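Local coordinates for protein peroxiredoxin 6 (Arenicola marina, PDB 2V2G) that probably reduces hydrogen peroxide and organic hydroperoxides to water and alcohols as a thiol-specific peroxidase of the Prx6 subfamily, at residues A[19-24]-A[65-70]; A[105-108]-A[112-115]; A[169-174]-A[196-201]. The protein carries 1 engineered substitution. All blocks are in the same frame, centred on the assembly; numbering follows the deposited sequence.

Contact 1: residues A[19-24]-A[65-70]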
ATOM      1  N   GLY A  19     -27.868  -1.081   6.813  1.00 26.41           N
ATOM      2  CA  GLY A  19     -28.559  -2.346   7.024  1.00 26.15           C
ATOM      3  C   GLY A  19     -27.739  -3.519   6.517  1.00 26.26           C
ATOM      4  O   GLY A  19     -26.560  -3.380   6.196  1.00 25.71           O
ATOM      5  N   LYS A  20     -28.340  -4.698   6.478  1.00 26.03           N
ATOM      6  CA  LYS A  20     -27.606  -5.865   6.040  1.00 27.68           C
ATOM      7  C   LYS A  20     -27.350  -5.792   4.565  1.00 27.13           C
ATOM      8  O   LYS A  20     -28.179  -5.293   3.797  1.00 27.80           O
ATOM      9  CB  LYS A  20     -28.296  -7.190   6.389  1.00 28.66           C
ATOM     10  CG  LYS A  20     -28.405  -7.449   7.913  1.00 32.11           C
ATOM     11  CD  LYS A  20     -28.716  -8.931   8.186  1.00 32.63           C
ATOM     12  CE  LYS A  20     -29.152  -9.171   9.645  1.00 33.97           C
ATOM     13  NZ  LYS A  20     -29.844 -10.513   9.859  1.00 35.58           N
ATOM     14  N   LEU A  21     -26.169  -6.247   4.184  1.00 27.06           N
ATOM     15  CA  LEU A  21     -25.761  -6.278   2.805  1.00 27.52           C
ATOM     16  C   LEU A  21     -24.976  -7.523   2.456  1.00 27.26           C
ATOM     17  O   LEU A  21     -24.370  -8.181   3.307  1.00 27.99           O
ATOM     18  CB  LEU A  21     -24.977  -5.042   2.452  1.00 27.61           C
ATOM     19  CG  LEU A  21     -23.648  -4.730   3.094  1.00 29.45           C
ATOM     20  CD1 LEU A  21     -22.501  -5.476   2.371  1.00 33.36           C
ATOM     21  CD2 LEU A  21     -23.412  -3.197   2.955  1.00 30.77           C
ATOM     22  N   LYS A  22     -25.021  -7.830   1.167  1.00 25.18           N
ATOM     23  CA  LYS A  22     -24.292  -8.926   0.591  1.00 24.32           C
ATOM     24  C   LYS A  22     -23.303  -8.287  -0.407  1.00 23.77           C
ATOM     25  O   LYS A  22     -23.659  -7.496  -1.292  1.00 21.02           O
ATOM     26  CB  LYS A  22     -25.229  -9.912  -0.077  1.00 24.44           C
ATOM     27  CG  LYS A  22     -24.569 -11.117  -0.725  1.00 27.73           C
ATOM     28  CD  LYS A  22     -24.315 -12.254   0.267  1.00 32.60           C
ATOM     29  CE  LYS A  22     -24.093 -13.609  -0.434  1.00 34.52           C
ATOM     30  NZ  LYS A  22     -23.280 -14.552   0.415  1.00 36.22           N
ATOM     31  N   PHE A  23     -22.022  -8.524  -0.198  1.00 22.10           N
ATOM     32  CA  PHE A  23     -21.020  -7.677  -0.806  1.00 23.69           C
ATOM     33  C   PHE A  23     -21.050  -7.596  -2.353  1.00 23.20           C
ATOM     34  O   PHE A  23     -20.966  -6.503  -2.927  1.00 23.91           O
ATOM     35  CB  PHE A  23     -19.583  -8.030  -0.283  1.00 23.36           C
ATOM     36  CG  PHE A  23     -18.533  -7.089  -0.749  1.00 23.85           C
ATOM     37  CD1 PHE A  23     -18.554  -5.729  -0.382  1.00 26.40           C
ATOM     38  CD2 PHE A  23     -17.555  -7.512  -1.620  1.00 24.82           C
ATOM     39  CE1 PHE A  23     -17.593  -4.823  -0.858  1.00 27.53           C
ATOM     40  CE2 PHE A  23     -16.547  -6.614  -2.074  1.00 29.43           C
ATOM     41  CZ  PHE A  23     -16.615  -5.248  -1.706  1.00 26.33           C
ATOM     42  N   HIS A  24     -21.153  -8.743  -3.017  1.00 22.86           N
ATOM     43  CA  HIS A  24     -21.196  -8.723  -4.485  1.00 23.28           C
ATOM     44  C   HIS A  24     -22.425  -7.994  -5.007  1.00 23.16           C
ATOM     45  O   HIS A  24     -22.351  -7.445  -6.120  1.00 22.70           O
ATOM     46  CB  HIS A  24     -21.134 -10.097  -5.096  1.00 22.79           C
ATOM     47  CG  HIS A  24     -19.807 -10.774  -4.968  1.00 23.64           C
ATOM     48  ND1 HIS A  24     -19.460 -11.870  -5.736  1.00 23.24           N
ATOM     49  CD2 HIS A  24     -18.726 -10.479  -4.191  1.00 27.47           C
ATOM     50  CE1 HIS A  24     -18.232 -12.245  -5.392  1.00 24.62           C
ATOM     51  NE2 HIS A  24     -17.758 -11.402  -4.476  1.00 24.54           N
ATOM     52  N   LYS A  65     -17.070   2.925  -5.865  1.00 23.15           N
ATOM     53  CA  LYS A  65     -17.911   2.827  -4.646  1.00 23.88           C
ATOM     54  C   LYS A  65     -17.040   2.677  -3.430  1.00 25.77           C
ATOM     55  O   LYS A  65     -16.200   1.775  -3.378  1.00 29.20           O
ATOM     56  CB  LYS A  65     -18.858   1.624  -4.707  1.00 25.89           C
ATOM     57  CG  LYS A  65     -19.905   1.781  -5.767  1.00 25.47           C
ATOM     58  CD  LYS A  65     -20.994   0.688  -5.713  1.00 26.06           C
ATOM     59  CE  LYS A  65     -21.929   0.712  -6.900  1.00 29.50           C
ATOM     60  NZ  LYS A  65     -22.982  -0.327  -6.717  1.00 29.86           N
ATOM     61  N   LEU A  66     -17.322   3.451  -2.399  1.00 24.73           N
ATOM     62  CA  LEU A  66     -16.625   3.340  -1.141  1.00 23.17           C
ATOM     63  C   LEU A  66     -17.384   2.634  -0.011  1.00 22.78           C
ATOM     64  O   LEU A  66     -18.602   2.805   0.113  1.00 23.23           O
ATOM     65  CB  LEU A  66     -16.337   4.765  -0.638  1.00 24.39           C
ATOM     66  CG  LEU A  66     -15.356   5.631  -1.408  1.00 24.79           C
ATOM     67  CD1 LEU A  66     -15.678   7.167  -1.204  1.00 25.78           C
ATOM     68  CD2 LEU A  66     -13.949   5.240  -1.005  1.00 24.10           C
ATOM     69  N   ILE A  67     -16.647   1.913   0.824  1.00 22.33           N
ATOM     70  CA  ILE A  67     -17.217   1.250   1.997  1.00 23.32           C
ATOM     71  C   ILE A  67     -16.185   1.066   3.105  1.00 23.57           C
ATOM     72  O   ILE A  67     -15.107   0.625   2.835  1.00 24.07           O
ATOM     73  CB  ILE A  67     -18.011  -0.081   1.666  1.00 23.17           C
ATOM     74  CG1 ILE A  67     -18.732  -0.611   2.875  1.00 25.12           C
ATOM     75  CG2 ILE A  67     -17.132  -1.157   1.075  1.00 23.30           C
ATOM     76  CD1 ILE A  67     -19.994  -1.515   2.484  1.00 24.83           C
ATOM     77  N   ALA A  68     -16.555   1.545   4.308  1.00 23.32           N
ATOM     78  CA  ALA A  68     -15.695   1.463   5.498  1.00 24.42           C
ATOM     79  C   ALA A  68     -16.061   0.255   6.368  1.00 24.86           C
ATOM     80  O   ALA A  68     -17.094  -0.352   6.183  1.00 24.81           O
ATOM     81  CB  ALA A  68     -15.756   2.753   6.260  1.00 24.99           C
ATOM     82  N   LEU A  69     -15.190  -0.068   7.331  1.00 23.96           N
ATOM     83  CA  LEU A  69     -15.283  -1.258   8.175  1.00 25.37           C
ATOM     84  C   LEU A  69     -14.486  -1.101   9.431  1.00 23.95           C
ATOM     85  O   LEU A  69     -13.325  -0.700   9.394  1.00 23.47           O
ATOM     86  CB  LEU A  69     -14.790  -2.464   7.453  1.00 25.83           C
ATOM     87  CG  LEU A  69     -14.955  -3.782   8.198  1.00 26.62           C
ATOM     88  CD1 LEU A  69     -15.230  -4.875   7.172  1.00 27.85           C
ATOM     89  CD2 LEU A  69     -13.751  -4.097   9.141  1.00 27.69           C
ATOM     90  N   SER A  70     -15.122  -1.356  10.554  1.00 22.79           N
ATOM     91  CA  SER A  70     -14.410  -1.693  11.782  1.00 23.19           C
ATOM     92  C   SER A  70     -15.186  -2.781  12.558  1.00 22.71           C
ATOM     93  O   SER A  70     -16.300  -3.191  12.192  1.00 23.68           O
ATOM     94  CB  SER A  70     -14.198  -0.455  12.661  1.00 23.81           C
ATOM     95  OG  SER A  70     -15.361  -0.138  13.473  1.00 26.82           O
TER
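In the hydrophobic core on one face of the thioredoxin-fold sheet, I67 of strand 64-70 reaches across to L21 and F23, where the edge strand 21-22 runs straight into the short helix 23-27. The two backbones keep well apart, with CA of F23 and CA of I67 10.1 Å from each other, so side chains alone span the gap. I67 serves both partners by its branching. Its CG1 lies anti to the backbone N (chi1 -172°) and carries CD1 out to L21, tip to tip, with CD1 of I67 3.8 Å from CD2 of L21. The other branch turns to the phenyl ring: CG2 of I67 sits 4.2 Å from CE1 of F23, at the ring edge and near its plane. The F23 ring also stacks with F12 and touches I133 of strand 124-133, while I67 packs against L34 and I99 of the strands on either side of its own. No hydrogen bond crosses between 19-24 and 65-70, and their mutual buried surface is small, 106 Å². What joins them is dispersion and the exclusion of water, with one beta-branched residue filling the space between an aliphatic tip and an aromatic edge.

Contact 2: residues A[105-108]-A[112-115]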
ATOM      1  N   GLU A 105     -15.110 -11.997  11.894  1.00 24.90           N
ATOM      2  CA  GLU A 105     -15.041 -12.893  10.745  1.00 26.54           C
ATOM      3  C   GLU A 105     -14.251 -12.294   9.582  1.00 23.86           C
ATOM      4  O   GLU A 105     -13.432 -12.950   8.987  1.00 24.52           O
ATOM      5  CB  GLU A 105     -16.446 -13.249  10.267  1.00 26.87           C
ATOM      6  CG  GLU A 105     -16.486 -14.038   8.939  1.00 30.78           C
ATOM      7  CD  GLU A 105     -17.776 -14.847   8.737  1.00 34.66           C
ATOM      8  OE1 GLU A 105     -18.871 -14.387   9.172  1.00 42.32           O
ATOM      9  OE2 GLU A 105     -17.687 -15.953   8.149  1.00 45.53           O
ATOM     10  N   LEU A 106     -14.532 -11.046   9.224  1.00 24.47           N
ATOM     11  CA  LEU A 106     -13.882 -10.413   8.087  1.00 25.76           C
ATOM     12  C   LEU A 106     -12.459  -9.994   8.436  1.00 24.86           C
ATOM     13  O   LEU A 106     -11.560 -10.095   7.610  1.00 25.92           O
ATOM     14  CB  LEU A 106     -14.685  -9.224   7.571  1.00 27.09           C
ATOM     15  CG  LEU A 106     -15.942  -9.598   6.784  1.00 32.13           C
ATOM     16  CD1 LEU A 106     -16.662  -8.263   6.346  1.00 34.58           C
ATOM     17  CD2 LEU A 106     -15.542 -10.427   5.549  1.00 34.76           C
ATOM     18  N   ALA A 107     -12.266  -9.553   9.679  1.00 24.79           N
ATOM     19  CA  ALA A 107     -10.903  -9.138  10.104  1.00 24.22           C
ATOM     20  C   ALA A 107      -9.965 -10.318   9.877  1.00 23.69           C
ATOM     21  O   ALA A 107      -8.859 -10.153   9.356  1.00 23.80           O
ATOM     22  CB  ALA A 107     -10.901  -8.746  11.603  1.00 23.73           C
ATOM     23  N   VAL A 108     -10.379 -11.502  10.266  1.00 23.38           N
ATOM     24  CA  VAL A 108      -9.579 -12.692  10.092  1.00 23.25           C
ATOM     25  C   VAL A 108      -9.524 -13.129   8.622  1.00 23.83           C
ATOM     26  O   VAL A 108      -8.447 -13.366   8.092  1.00 24.16           O
ATOM     27  CB  VAL A 108     -10.093 -13.821  10.986  1.00 23.22           C
ATOM     28  CG1 VAL A 108      -9.414 -15.164  10.645  1.00 23.78           C
ATOM     29  CG2 VAL A 108      -9.896 -13.404  12.471  1.00 22.91           C
ATOM     30  N   MET A 112      -6.519  -8.864   8.019  1.00 23.47           N
ATOM     31  CA  MET A 112      -6.400  -7.461   8.398  1.00 24.00           C
ATOM     32  C   MET A 112      -6.438  -7.161   9.921  1.00 23.82           C
ATOM     33  O   MET A 112      -6.804  -6.039  10.299  1.00 24.56           O
ATOM     34  CB  MET A 112      -7.363  -6.613   7.648  1.00 25.16           C
ATOM     35  CG  MET A 112      -8.793  -6.947   7.967  1.00 22.90           C
ATOM     36  SD  MET A 112      -9.911  -5.787   7.128  1.00 28.16           S
ATOM     37  CE  MET A 112     -11.453  -6.624   7.487  1.00 28.05           C
ATOM     38  N   VAL A 113      -6.026  -8.116  10.752  1.00 23.63           N
ATOM     39  CA  VAL A 113      -5.970  -7.906  12.209  1.00 23.29           C
ATOM     40  C   VAL A 113      -4.749  -7.003  12.546  1.00 25.09           C
ATOM     41  O   VAL A 113      -3.664  -7.130  11.955  1.00 25.13           O
ATOM     42  CB  VAL A 113      -5.886  -9.228  12.961  1.00 24.27           C
ATOM     43  CG1 VAL A 113      -5.679  -8.967  14.446  1.00 23.21           C
ATOM     44  CG2 VAL A 113      -7.149 -10.104  12.752  1.00 23.82           C
ATOM     45  N   ASP A 114      -4.979  -6.005  13.371  1.00 25.43           N
ATOM     46  CA  ASP A 114      -3.875  -5.111  13.777  1.00 24.96           C
ATOM     47  C   ASP A 114      -2.972  -5.875  14.749  1.00 26.13           C
ATOM     48  O   ASP A 114      -3.424  -6.592  15.642  1.00 25.72           O
ATOM     49  CB  ASP A 114      -4.405  -3.848  14.443  1.00 24.28           C
ATOM     50  CG  ASP A 114      -3.351  -2.757  14.536  1.00 24.60           C
ATOM     51  OD1 ASP A 114      -3.256  -2.013  13.528  1.00 27.36           O
ATOM     52  OD2 ASP A 114      -2.650  -2.711  15.599  1.00 23.75           O
ATOM     53  N   PRO A 115      -1.645  -5.659  14.599  1.00 26.84           N
ATOM     54  CA  PRO A 115      -0.627  -6.308  15.393  1.00 28.01           C
ATOM     55  C   PRO A 115      -0.632  -5.845  16.865  1.00 28.25           C
ATOM     56  O   PRO A 115      -0.229  -6.586  17.765  1.00 28.69           O
ATOM     57  CB  PRO A 115       0.671  -5.881  14.654  1.00 27.99           C
ATOM     58  CG  PRO A 115       0.388  -4.653  13.986  1.00 28.78           C
ATOM     59  CD  PRO A 115      -1.052  -4.723  13.619  1.00 28.07           C
TER
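A107 and M112 meet where helix 105-109 ends, in a helix C-terminal turn closed by a 6→1 (i+5) hydrogen bond and leading into strand 113-114 of the thioredoxin-like domain. The backbone makes the join: N of M112 gives a hydrogen bond to O of A107 at 3.0 Å, close to straight at 160°. The inner side is tightly filled by the M112 side chain. Its CG is placed between the backbone N and the carbonyl carbon (chi1 64°) and the chain runs on extended, which lays it along the helix. CG passes 3.5 Å from O of A107, and the terminal CE comes 3.5 Å from O of L106 and 4.1 Å from CB of L106. Beneath, M112 also packs on L69 of strand 64-70 and on T126 and A129 of strand 124-133, so the thioether is buried between helix and sheet. Cut back to an alanine here, the side chain would lose everything beyond CB, and a gap would probably open between the helix end at L106 and A107 and the residues T126 and A129, with L69 losing a neighbour. The outer side is looser. V113 is partly exposed and V108 exposed, and they meet only through methyls, CG2 of V108 lying 4.3 Å from CG2 of V113. The same CG2 of V113 reaches A107 as well, 3.8 Å from its O and 4.2 Å from its CB.

Contact 3: residues A[169-174]-A[196-201]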
ATOM      1  N   LYS A 169      -5.961  -0.367 -21.705  1.00 25.48           N
ATOM      2  CA  LYS A 169      -4.889  -0.118 -22.684  1.00 24.63           C
ATOM      3  C   LYS A 169      -3.627  -0.939 -22.376  1.00 23.83           C
ATOM      4  O   LYS A 169      -3.340  -1.234 -21.223  1.00 25.80           O
ATOM      5  CB  LYS A 169      -4.591   1.393 -22.723  1.00 24.38           C
ATOM      6  CG  LYS A 169      -5.846   2.285 -22.966  1.00 27.14           C
ATOM      7  CD  LYS A 169      -6.289   2.167 -24.368  1.00 28.79           C
ATOM      8  CE  LYS A 169      -7.558   2.986 -24.604  1.00 29.73           C
ATOM      9  NZ  LYS A 169      -7.997   2.897 -25.987  1.00 28.29           N
ATOM     10  N   LYS A 170      -2.838  -1.248 -23.412  1.00 23.85           N
ATOM     11  CA  LYS A 170      -1.631  -2.122 -23.307  1.00 23.88           C
ATOM     12  C   LYS A 170      -0.407  -1.344 -22.828  1.00 23.21           C
ATOM     13  O   LYS A 170       0.682  -1.362 -23.405  1.00 22.84           O
ATOM     14  CB  LYS A 170      -1.370  -2.809 -24.642  1.00 24.79           C
ATOM     15  CG  LYS A 170      -2.550  -3.679 -25.066  1.00 25.81           C
ATOM     16  CD  LYS A 170      -2.252  -4.377 -26.335  1.00 26.61           C
ATOM     17  CE  LYS A 170      -3.338  -5.421 -26.618  1.00 28.89           C
ATOM     18  NZ  LYS A 170      -3.199  -6.054 -27.948  1.00 28.75           N
ATOM     19  N   VAL A 171      -0.636  -0.707 -21.702  1.00 22.99           N
ATOM     20  CA  VAL A 171       0.401   0.107 -21.073  1.00 23.38           C
ATOM     21  C   VAL A 171       0.500  -0.270 -19.594  1.00 23.91           C
ATOM     22  O   VAL A 171      -0.387  -0.871 -19.057  1.00 24.16           O
ATOM     23  CB  VAL A 171       0.194   1.647 -21.200  1.00 24.30           C
ATOM     24  CG1 VAL A 171       0.195   2.048 -22.697  1.00 23.77           C
ATOM     25  CG2 VAL A 171      -1.142   2.126 -20.464  1.00 25.76           C
ATOM     26  N   ALA A 172       1.580   0.176 -18.970  1.00 24.19           N
ATOM     27  CA  ALA A 172       1.748   0.065 -17.499  1.00 23.53           C
ATOM     28  C   ALA A 172       2.311   1.396 -17.050  1.00 24.10           C
ATOM     29  O   ALA A 172       3.023   2.057 -17.774  1.00 24.92           O
ATOM     30  CB  ALA A 172       2.674  -1.100 -17.118  1.00 23.56           C
ATOM     31  N   THR A 173       2.038   1.795 -15.801  1.00 22.90           N
ATOM     32  CA  THR A 173       2.386   3.128 -15.352  1.00 22.95           C
ATOM     33  C   THR A 173       3.713   3.068 -14.539  1.00 22.62           C
ATOM     34  O   THR A 173       3.885   2.223 -13.634  1.00 23.60           O
ATOM     35  CB  THR A 173       1.281   3.778 -14.485  1.00 23.61           C
ATOM     36  OG1 THR A 173       0.948   2.977 -13.363  1.00 24.36           O
ATOM     37  CG2 THR A 173       0.018   4.033 -15.374  1.00 22.73           C
ATOM     38  N   PRO A 174       4.659   3.954 -14.924  1.00 23.44           N
ATOM     39  CA  PRO A 174       5.992   3.886 -14.302  1.00 23.44           C
ATOM     40  C   PRO A 174       6.045   4.364 -12.846  1.00 22.81           C
ATOM     41  O   PRO A 174       5.073   4.864 -12.319  1.00 22.90           O
ATOM     42  CB  PRO A 174       6.866   4.729 -15.220  1.00 24.77           C
ATOM     43  CG  PRO A 174       5.922   5.678 -15.834  1.00 24.36           C
ATOM     44  CD  PRO A 174       4.606   4.924 -16.019  1.00 23.42           C
ATOM     45  N   THR A 196       1.033   0.753 -35.118  1.00 30.95           N
ATOM     46  CA  THR A 196      -0.316   1.258 -35.230  1.00 31.48           C
ATOM     47  C   THR A 196      -0.804   1.813 -33.884  1.00 31.06           C
ATOM     48  O   THR A 196      -1.302   2.938 -33.800  1.00 30.85           O
ATOM     49  CB  THR A 196      -1.264   0.145 -35.732  1.00 31.24           C
ATOM     50  OG1 THR A 196      -0.513  -0.798 -36.524  1.00 34.02           O
ATOM     51  CG2 THR A 196      -2.391   0.758 -36.576  1.00 33.30           C
ATOM     52  N   LEU A 197      -0.638   1.010 -32.844  1.00 31.29           N
ATOM     53  CA  LEU A 197      -1.155   1.312 -31.515  1.00 30.92           C
ATOM     54  C   LEU A 197      -0.456   2.515 -30.858  1.00 30.44           C
ATOM     55  O   LEU A 197      -1.098   3.326 -30.193  1.00 32.46           O
ATOM     56  CB  LEU A 197      -1.013   0.070 -30.635  1.00 31.15           C
ATOM     57  CG  LEU A 197      -2.011  -0.189 -29.513  1.00 32.32           C
ATOM     58  CD1 LEU A 197      -3.392  -0.258 -30.084  1.00 33.18           C
ATOM     59  CD2 LEU A 197      -1.660  -1.501 -28.785  1.00 30.41           C
ATOM     60  N   PHE A 198       0.859   2.612 -31.038  1.00 29.77           N
ATOM     61  CA  PHE A 198       1.683   3.618 -30.374  1.00 28.61           C
ATOM     62  C   PHE A 198       2.667   4.199 -31.385  1.00 28.38           C
ATOM     63  O   PHE A 198       3.864   3.950 -31.331  1.00 27.35           O
ATOM     64  CB  PHE A 198       2.451   2.977 -29.214  1.00 27.89           C
ATOM     65  CG  PHE A 198       1.590   2.279 -28.201  1.00 26.89           C
ATOM     66  CD1 PHE A 198       0.695   2.984 -27.414  1.00 29.41           C
ATOM     67  CD2 PHE A 198       1.700   0.907 -28.000  1.00 26.31           C
ATOM     68  CE1 PHE A 198      -0.101   2.337 -26.471  1.00 28.23           C
ATOM     69  CE2 PHE A 198       0.885   0.253 -27.066  1.00 27.64           C
ATOM     70  CZ  PHE A 198      -0.014   0.974 -26.303  1.00 27.61           C
ATOM     71  N   PRO A 199       2.154   4.987 -32.330  1.00 28.01           N
ATOM     72  CA  PRO A 199       2.988   5.490 -33.421  1.00 28.66           C
ATOM     73  C   PRO A 199       4.075   6.494 -32.972  1.00 28.66           C
ATOM     74  O   PRO A 199       5.061   6.692 -33.672  1.00 31.10           O
ATOM     75  CB  PRO A 199       1.966   6.137 -34.355  1.00 28.55           C
ATOM     76  CG  PRO A 199       0.808   6.483 -33.493  1.00 28.36           C
ATOM     77  CD  PRO A 199       0.764   5.449 -32.403  1.00 28.80           C
ATOM     78  N   ASN A 200       3.897   7.106 -31.811  1.00 29.35           N
ATOM     79  CA  ASN A 200       4.919   7.984 -31.233  1.00 29.65           C
ATOM     80  C   ASN A 200       5.787   7.305 -30.170  1.00 28.97           C
ATOM     81  O   ASN A 200       6.495   7.980 -29.441  1.00 31.52           O
ATOM     82  CB  ASN A 200       4.253   9.223 -30.622  1.00 30.83           C
ATOM     83  CG  ASN A 200       3.674  10.130 -31.679  1.00 32.86           C
ATOM     84  OD1 ASN A 200       4.361  10.538 -32.609  1.00 35.13           O
ATOM     85  ND2 ASN A 200       2.390  10.407 -31.562  1.00 38.51           N
ATOM     86  N   MET A 201       5.723   5.976 -30.048  1.00 26.46           N
ATOM     87  CA  MET A 201       6.479   5.270 -29.032  1.00 25.70           C
ATOM     88  C   MET A 201       7.972   5.588 -29.174  1.00 23.96           C
ATOM     89  O   MET A 201       8.477   5.674 -30.278  1.00 25.39           O
ATOM     90  CB  MET A 201       6.229   3.749 -29.162  1.00 24.61           C
ATOM     91  CG  MET A 201       6.891   2.860 -28.121  1.00 25.69           C
ATOM     92  SD  MET A 201       6.470   1.130 -28.475  1.00 24.41           S
ATOM     93  CE  MET A 201       7.433   0.766 -29.963  1.00 22.39           C
TER
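K170, an exposed lysine, meets this contact with its aliphatic chain and sends its charge to another partner. The chain runs extended beyond CG and crosses the L197 side chain at about a right angle, CD of K170 lying 3.8 Å from CD2 of L197. Its NZ forms a salt bridge with E193, one turn earlier in the helix 191-197 that L197 closes, so the methylenes lie across L197 while the ammonium pairs with the same helix. K170 is also the centre of an inverse gamma turn, with N of V171 bonded to O of K169 at 2.8 Å.

Deeper in, the F198 ring carries the contact. F198 is the first residue to leave the helix, and with CG anti to its own carbonyl carbon (chi1 -56°) its ring extends toward strand 171-172. CZ and CE1 of F198 both lie 3.8 Å from CG1 of V171, and CZ is also 3.8 Å from O of K170, both approaches being oblique. L197 covers part of one ring face, its CG 3.8 Å above the plane and offset toward the rim. V185 and T216 also pack on F198, and L165 of helix 153-168 lies against V171. F198 also opens a type I beta turn that ends at M201, closed by N of M201 to O of F198 at 3.0 Å.

No hydrogen bond crosses between the two segments. Farther along 169-174, A172, T173 and P174 pack on V44, T149 and T47 of the second subunit, to which T173 also makes backbone hydrogen bonds. In the C-terminal domain of the Prx6 subfamily, the end of helix 191-197 thus packs, by way of the F198 ring, on strand 171-172, the outermost within this chain of a small antiparallel sheet.

How the contacts relate
From the N terminus, contact 1 closes first, bringing strand 64-70 back onto 19-24 across 40 intervening residues, 21 of them helical. Contact 2 is a local closure over three residues, tying helix 105-109 to the turn before strand 113-114. Contact 3 shuts a loop of 21 residues in the C-terminal domain, tying helix 191-197 to strand 171-172. The three lie in series, neither nested nor crossed. Contacts 1 and 2 touch through L69, which is on the same strand as I67 but takes no part in contact 1, and packs on L106 and M112. Contact 3 stands apart, across the chain's centre, its own centre about 36 Å from that of contact 1 and 40 Å from that of contact 2.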